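Long-range contacts in cytosine deaminase (Klebsiella pneumoniae, PDB 4R7W), which probably catalyses the hydrolytic deamination of cytosine to uracil and ammonia at an iron centre in an amidohydrolase barrel: residues H56-A61 and A306-Q311; P271-H276 and D312-L317. All coordinates share one frame; numbering follows the deposited sequence.

Interaction 1: H56-A61 and A306-Q311; sequences HIHLDA and AQDSIQ. With FE2 (Fe (II) ion), chain L; O7U ((2R)-2-amino-2,5-dihydro-1,5,2-diazaphosphinin-6(1H)-one 2-oxide), chain M.
The mononuclear metal site of an amidohydrolase TIM barrel lies between these segments: His56 and His58, the HxH pair where strand 47-57 runs out into its loop, meet Asp308, which follows strand 303-305, and so the first and last barrel strands are joined here. The iron (II) ion takes His56 NE2 and His58 NE2, each at 2.3 Å, and Asp308 OD2 at 2.4 Å; His209 and O4 on the phosphorus of O7U complete the set. The two imidazoles meet the carboxylate differently. The His58 ring is nearly coplanar with it, 18° between planes, and has OD2 at its edge, whereas the His56 plane is turned 68° away. The His56 ring extends anti to the backbone N (chi1 -172°), which carries NE2 to the metal, while ND1 is held by Ser240. One face of the His58 ring supports the carbon edge of O7U, C6 lying 3.5 Å above it toward the rim. The backbones bridge once, at Ile57 and Asp308: His58 N donates to Asp308 O, and Asp308 N gives a weak bond to His56 O at 2.9 Å. A water extends the link, donating to His58 O and accepting from Ile310 N. On the side of the backbone away from the iron, Ile57 CD1 packs on Ile310 CD1 at 3.8 Å.

Interaction 2: P271-H276 and D312-L317; sequences PTESIH and DPWYPL. With O7U ((2R)-2-amino-2,5-dihydro-1,5,2-diazaphosphinin-6(1H)-one 2-oxide), chain M.
A carboxylate bent against the root of a tyrosine is the odd element here: Glu273 leaves its helix with CG anti to the backbone N, then kinks at chi2 (91°), so that OE1 comes to rest 3.4 Å from Tyr315 CB and OE2 lies 3.5 Å from Trp314 CB. OE2 is also hydrogen-bonded to Ser309 and sits 3.4 Å from N4 of O7U. His276, one helical turn on, meets the edge of the Tyr315 ring with its face in an offset T-shaped pair, planes at 70°. Trp314 O lies in the plane of the His276 ring at its edge, 3.1 Å from CD2, a contact with the ring carbon and not a hydrogen bond. Glu273 and Trp314 face the ligand pocket at the C-terminal end of the TIM barrel; Tyr315 and His276 pack further out. The loop makes a type I turn from Asp312 to Tyr315, and Asp312 OD2 accepts from Trp314 N, met from above the carboxylate plane, in an Asx turn. Trp314 presents one face to O7U, whose C6 stands 3.2 Å above the ring centre, while Pro313 CB lies toward the rim of the opposite face. Tyr315 OH passes 3.7 Å from Thr272 CB and bonds to His331 of the second subunit.

In the fold
Both contacts are buried and share one continuous loop after strand 303-305: its first part supplies interaction 1, its second interaction 2. Interaction 1 is deeper, its centre about 9 Å from the centre of the chain, against about 14 Å for that of interaction 2, and ties that loop to strand 47-57 through metal ligation and backbone bonds. Interaction 2 sets the loop against helix 271-277 by rings and van der Waals packing, and reaches the second subunit at its outer side. Gln311 N to Leu317 O, 2.8 Å and probably a hydrogen bond, connects the two. Both touch O7U, whose hydrogen bonds to Gln151, Glu212 and His241 come from elsewhere.

Interaction 1: H56-A61 and A306-Q311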
loop_
_atom_site.group_PDB
_atom_site.type_symbol
_atom_site.label_atom_id
_atom_site.label_comp_id
_atom_site.label_asym_id
_atom_site.label_seq_id
_atom_site.Cartn_x
_atom_site.Cartn_y
_atom_site.Cartn_z
ATOM N N HIS B 56 1.173 -17.971 0.610
ATOM C CA HIS B 56 2.353 -17.950 1.476
ATOM C C HIS B 56 2.092 -17.177 2.759
ATOM O O HIS B 56 2.130 -15.944 2.765
ATOM C CB HIS B 56 3.551 -17.335 0.731
ATOM C CG HIS B 56 4.848 -17.439 1.478
ATOM N ND1 HIS B 56 5.982 -17.994 0.925
ATOM C CD2 HIS B 56 5.186 -17.073 2.735
ATOM C CE1 HIS B 56 6.968 -17.950 1.801
ATOM N NE2 HIS B 56 6.509 -17.392 2.906
ATOM N N ILE B 57 1.847 -17.896 3.849
ATOM C CA ILE B 57 1.666 -17.261 5.154
ATOM C C ILE B 57 2.246 -18.100 6.308
ATOM O O ILE B 57 2.431 -19.306 6.175
ATOM C CB ILE B 57 0.188 -16.944 5.415
ATOM C CG1 ILE B 57 0.042 -15.909 6.535
ATOM C CG2 ILE B 57 -0.598 -18.230 5.704
ATOM C CD1 ILE B 57 -1.352 -15.337 6.671
ATOM N N HIS B 58 2.553 -17.453 7.434
ATOM C CA HIS B 58 3.045 -18.174 8.601
ATOM C C HIS B 58 1.995 -18.213 9.705
ATOM O O HIS B 58 2.005 -17.381 10.606
ATOM C CB HIS B 58 4.324 -17.533 9.128
ATOM C CG HIS B 58 5.500 -17.715 8.220
ATOM N ND1 HIS B 58 6.485 -18.650 8.455
ATOM C CD2 HIS B 58 5.839 -17.093 7.066
ATOM C CE1 HIS B 58 7.378 -18.601 7.483
ATOM N NE2 HIS B 58 7.002 -17.670 6.626
ATOM N N LEU B 59 1.094 -19.184 9.642
ATOM C CA LEU B 59 0.048 -19.290 10.660
ATOM C C LEU B 59 0.563 -19.690 12.056
ATOM O O LEU B 59 -0.092 -19.442 13.067
ATOM C CB LEU B 59 -1.036 -20.257 10.207
ATOM C CG LEU B 59 -1.854 -19.728 9.029
ATOM C CD1 LEU B 59 -3.015 -20.662 8.727
ATOM C CD2 LEU B 59 -2.341 -18.304 9.304
ATOM N N ASP B 60 1.725 -20.320 12.127
ATOM C CA ASP B 60 2.219 -20.702 13.445
ATOM C C ASP B 60 2.678 -19.485 14.248
ATOM O O ASP B 60 2.577 -19.468 15.480
ATOM C CB ASP B 60 3.277 -21.816 13.367
ATOM C CG ASP B 60 4.541 -21.404 12.623
ATOM O OD1 ASP B 60 5.612 -21.987 12.925
ATOM O OD2 ASP B 60 4.477 -20.528 11.733
ATOM N N ALA B 61 3.140 -18.457 13.539
ATOM C CA ALA B 61 3.684 -17.256 14.172
ATOM C C ALA B 61 2.706 -16.094 14.263
ATOM O O ALA B 61 2.988 -15.105 14.952
ATOM C CB ALA B 61 4.953 -16.791 13.442
ATOM N N ALA B 306 1.844 -12.521 -2.112
ATOM C CA ALA B 306 1.420 -13.097 -0.835
ATOM C C ALA B 306 1.712 -12.167 0.331
ATOM O O ALA B 306 2.678 -11.403 0.296
ATOM C CB ALA B 306 2.107 -14.443 -0.605
ATOM N N GLN B 307 0.903 -12.283 1.383
ATOM C CA GLN B 307 1.049 -11.470 2.601
ATOM C C GLN B 307 2.245 -11.861 3.481
ATOM O O GLN B 307 2.836 -11.011 4.160
ATOM C CB GLN B 307 -0.237 -11.555 3.444
ATOM C CG GLN B 307 -1.473 -11.009 2.743
ATOM C CD GLN B 307 -2.768 -11.250 3.508
ATOM O OE1 GLN B 307 -3.104 -10.508 4.436
ATOM N NE2 GLN B 307 -3.509 -12.290 3.115
ATOM N N ASP B 308 2.549 -13.157 3.505
ATOM C CA ASP B 308 3.648 -13.710 4.300
ATOM C C ASP B 308 3.378 -13.719 5.807
ATOM O O ASP B 308 3.362 -14.780 6.432
ATOM C CB ASP B 308 4.948 -12.953 4.017
ATOM C CG ASP B 308 6.164 -13.806 4.198
ATOM O OD1 ASP B 308 7.158 -13.509 3.524
ATOM O OD2 ASP B 308 6.122 -14.765 4.994
ATOM N N SER B 309 3.193 -12.542 6.397
ATOM C CA SER B 309 3.040 -12.421 7.847
ATOM C C SER B 309 1.826 -11.607 8.244
ATOM O O SER B 309 1.448 -10.658 7.552
ATOM C CB SER B 309 4.261 -11.721 8.461
ATOM O OG SER B 309 5.449 -12.464 8.307
ATOM N N ILE B 310 1.241 -11.945 9.385
ATOM C CA ILE B 310 0.251 -11.072 9.998
ATOM C C ILE B 310 0.538 -10.910 11.486
ATOM O O ILE B 310 0.353 -11.845 12.269
ATOM C CB ILE B 310 -1.206 -11.561 9.734
ATOM C CG1 ILE B 310 -1.542 -11.405 8.252
ATOM C CG2 ILE B 310 -2.203 -10.790 10.580
ATOM C CD1 ILE B 310 -2.844 -12.024 7.840
ATOM N N GLN B 311 0.988 -9.711 11.854
ATOM C CA GLN B 311 1.306 -9.362 13.240
ATOM C C GLN B 311 2.217 -10.383 13.927
ATOM O O GLN B 311 1.831 -11.029 14.907
ATOM C CB GLN B 311 0.024 -9.156 14.037
ATOM C CG GLN B 311 -0.891 -8.091 13.444
ATOM C CD GLN B 311 -2.196 -7.992 14.195
ATOM O OE1 GLN B 311 -3.215 -8.507 13.749
ATOM N NE2 GLN B 311 -2.167 -7.356 15.354
HETATM FE FE FE2 L . 7.700 -16.584 4.703
HETATM N N1 O7U M . 10.720 -16.630 8.421
HETATM C C2 O7U M . 11.537 -16.424 7.306
HETATM O O2 O7U M . 12.615 -16.996 7.075
HETATM N N3 O7U M . 11.130 -15.518 6.354
HETATM N N4 O7U M . 10.045 -13.038 6.196
HETATM O O4 O7U M . 9.171 -15.016 5.068
HETATM P P4 O7U M . 9.771 -14.640 6.337
HETATM C C5 O7U M . 8.891 -15.040 7.835
HETATM C C6 O7U M . 9.456 -15.913 8.589
HETATM O O HOH W 1 2.319 -14.542 10.565
#

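Interaction 2: P271-H276 and D312-L317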
loop_
_atom_site.group_PDB
_atom_site.type_symbol
_atom_site.label_atom_id
_atom_site.label_comp_id
_atom_site.label_asym_id
_atom_site.label_seq_id
_atom_site.Cartn_x
_atom_site.Cartn_y
_atom_site.Cartn_z
ATOM N N PRO B 271 5.611 -8.479 -1.389
ATOM C CA PRO B 271 6.047 -7.076 -1.512
ATOM C C PRO B 271 5.969 -6.247 -0.229
ATOM O O PRO B 271 6.852 -5.419 -0.014
ATOM C CB PRO B 271 5.087 -6.508 -2.561
ATOM C CG PRO B 271 3.873 -7.386 -2.473
ATOM C CD PRO B 271 4.447 -8.757 -2.245
ATOM N N THR B 272 4.943 -6.431 0.598
ATOM C CA THR B 272 4.895 -5.675 1.841
ATOM C C THR B 272 5.937 -6.210 2.827
ATOM O O THR B 272 6.531 -5.450 3.579
ATOM C CB THR B 272 3.515 -5.705 2.507
ATOM O OG1 THR B 272 3.088 -7.064 2.670
ATOM C CG2 THR B 272 2.491 -4.919 1.682
ATOM N N GLU B 273 6.169 -7.517 2.800
ATOM C CA GLU B 273 7.082 -8.117 3.760
ATOM C C GLU B 273 8.513 -7.728 3.427
ATOM O O GLU B 273 9.298 -7.367 4.306
ATOM C CB GLU B 273 6.954 -9.640 3.740
ATOM C CG GLU B 273 7.691 -10.334 4.870
ATOM C CD GLU B 273 6.816 -10.521 6.089
ATOM O OE1 GLU B 273 5.709 -9.929 6.128
ATOM O OE2 GLU B 273 7.225 -11.274 6.999
ATOM N N SER B 274 8.856 -7.822 2.147
ATOM C CA SER B 274 10.221 -7.513 1.716
ATOM C C SER B 274 10.522 -6.004 1.669
ATOM O O SER B 274 11.646 -5.594 1.952
ATOM C CB SER B 274 10.537 -8.200 0.384
ATOM O OG SER B 274 10.420 -9.619 0.497
ATOM N N ILE B 275 9.537 -5.165 1.336
ATOM C CA ILE B 275 9.808 -3.734 1.391
ATOM C C ILE B 275 10.175 -3.335 2.834
ATOM O O ILE B 275 11.007 -2.454 3.053
ATOM C CB ILE B 275 8.644 -2.883 0.838
ATOM C CG1 ILE B 275 9.129 -1.472 0.491
ATOM C CG2 ILE B 275 7.482 -2.835 1.823
ATOM C CD1 ILE B 275 9.934 -1.399 -0.794
ATOM N N HIS B 276 9.584 -4.037 3.802
ATOM C CA HIS B 276 9.891 -3.880 5.227
ATOM C C HIS B 276 11.252 -4.471 5.600
ATOM O O HIS B 276 12.071 -3.797 6.224
ATOM C CB HIS B 276 8.785 -4.538 6.061
ATOM C CG HIS B 276 9.026 -4.514 7.542
ATOM N ND1 HIS B 276 9.299 -3.356 8.243
ATOM C CD2 HIS B 276 9.015 -5.514 8.459
ATOM C CE1 HIS B 276 9.457 -3.646 9.523
ATOM N NE2 HIS B 276 9.291 -4.949 9.681
ATOM N N ASP B 312 3.424 -10.530 13.397
ATOM C CA ASP B 312 4.317 -11.574 13.858
ATOM C C ASP B 312 5.754 -11.014 14.092
ATOM O O ASP B 312 5.958 -9.808 13.985
ATOM C CB ASP B 312 4.221 -12.791 12.910
ATOM C CG ASP B 312 4.954 -12.601 11.597
ATOM O OD1 ASP B 312 4.851 -13.519 10.750
ATOM O OD2 ASP B 312 5.614 -11.560 11.386
ATOM N N PRO B 313 6.735 -11.867 14.449
ATOM C CA PRO B 313 8.062 -11.284 14.722
ATOM C C PRO B 313 8.712 -10.536 13.553
ATOM O O PRO B 313 9.621 -9.731 13.782
ATOM C CB PRO B 313 8.905 -12.511 15.082
ATOM C CG PRO B 313 7.936 -13.478 15.612
ATOM C CD PRO B 313 6.678 -13.284 14.851
ATOM N N TRP B 314 8.246 -10.771 12.326
ATOM C CA TRP B 314 8.856 -10.145 11.154
ATOM C C TRP B 314 8.081 -8.957 10.572
ATOM O O TRP B 314 8.579 -8.282 9.677
ATOM C CB TRP B 314 9.048 -11.171 10.034
ATOM C CG TRP B 314 9.968 -12.282 10.397
ATOM C CD1 TRP B 314 11.320 -12.310 10.227
ATOM C CD2 TRP B 314 9.609 -13.528 11.001
ATOM N NE1 TRP B 314 11.829 -13.500 10.688
ATOM C CE2 TRP B 314 10.799 -14.264 11.172
ATOM C CE3 TRP B 314 8.399 -14.090 11.421
ATOM C CZ2 TRP B 314 10.814 -15.538 11.734
ATOM C CZ3 TRP B 314 8.419 -15.366 11.996
ATOM C CH2 TRP B 314 9.613 -16.073 12.135
ATOM N N TYR B 315 6.871 -8.704 11.056
ATOM C CA TYR B 315 5.999 -7.715 10.415
ATOM C C TYR B 315 4.859 -7.379 11.360
ATOM O O TYR B 315 4.059 -8.250 11.696
ATOM C CB TYR B 315 5.460 -8.297 9.104
ATOM C CG TYR B 315 4.599 -7.368 8.262
ATOM C CD1 TYR B 315 3.221 -7.555 8.161
ATOM C CD2 TYR B 315 5.174 -6.327 7.546
ATOM C CE1 TYR B 315 2.437 -6.710 7.371
ATOM C CE2 TYR B 315 4.408 -5.477 6.772
ATOM C CZ TYR B 315 3.047 -5.674 6.683
ATOM O OH TYR B 315 2.322 -4.818 5.897
ATOM N N PRO B 316 4.785 -6.119 11.811
ATOM C CA PRO B 316 3.828 -5.729 12.857
ATOM C C PRO B 316 2.395 -5.446 12.358
ATOM O O PRO B 316 1.485 -5.307 13.176
ATOM C CB PRO B 316 4.444 -4.449 13.418
ATOM C CG PRO B 316 5.156 -3.857 12.254
ATOM C CD PRO B 316 5.688 -5.017 11.447
ATOM N N LEU B 317 2.198 -5.368 11.049
ATOM C CA LEU B 317 0.864 -5.072 10.507
ATOM C C LEU B 317 0.214 -6.325 9.920
ATOM O O LEU B 317 0.595 -7.446 10.259
ATOM C CB LEU B 317 0.950 -3.952 9.468
ATOM C CG LEU B 317 1.470 -2.611 9.976
ATOM C CD1 LEU B 317 1.518 -1.565 8.836
ATOM C CD2 LEU B 317 0.588 -2.122 11.111
HETATM N N1 O7U M . 10.720 -16.630 8.421
HETATM C C2 O7U M . 11.537 -16.424 7.306
HETATM O O2 O7U M . 12.615 -16.996 7.075
HETATM N N3 O7U M . 11.130 -15.518 6.354
HETATM N N4 O7U M . 10.045 -13.038 6.196
HETATM O O4 O7U M . 9.171 -15.016 5.068
HETATM P P4 O7U M . 9.771 -14.640 6.337
HETATM C C5 O7U M . 8.891 -15.040 7.835
HETATM C C6 O7U M . 9.456 -15.913 8.589
#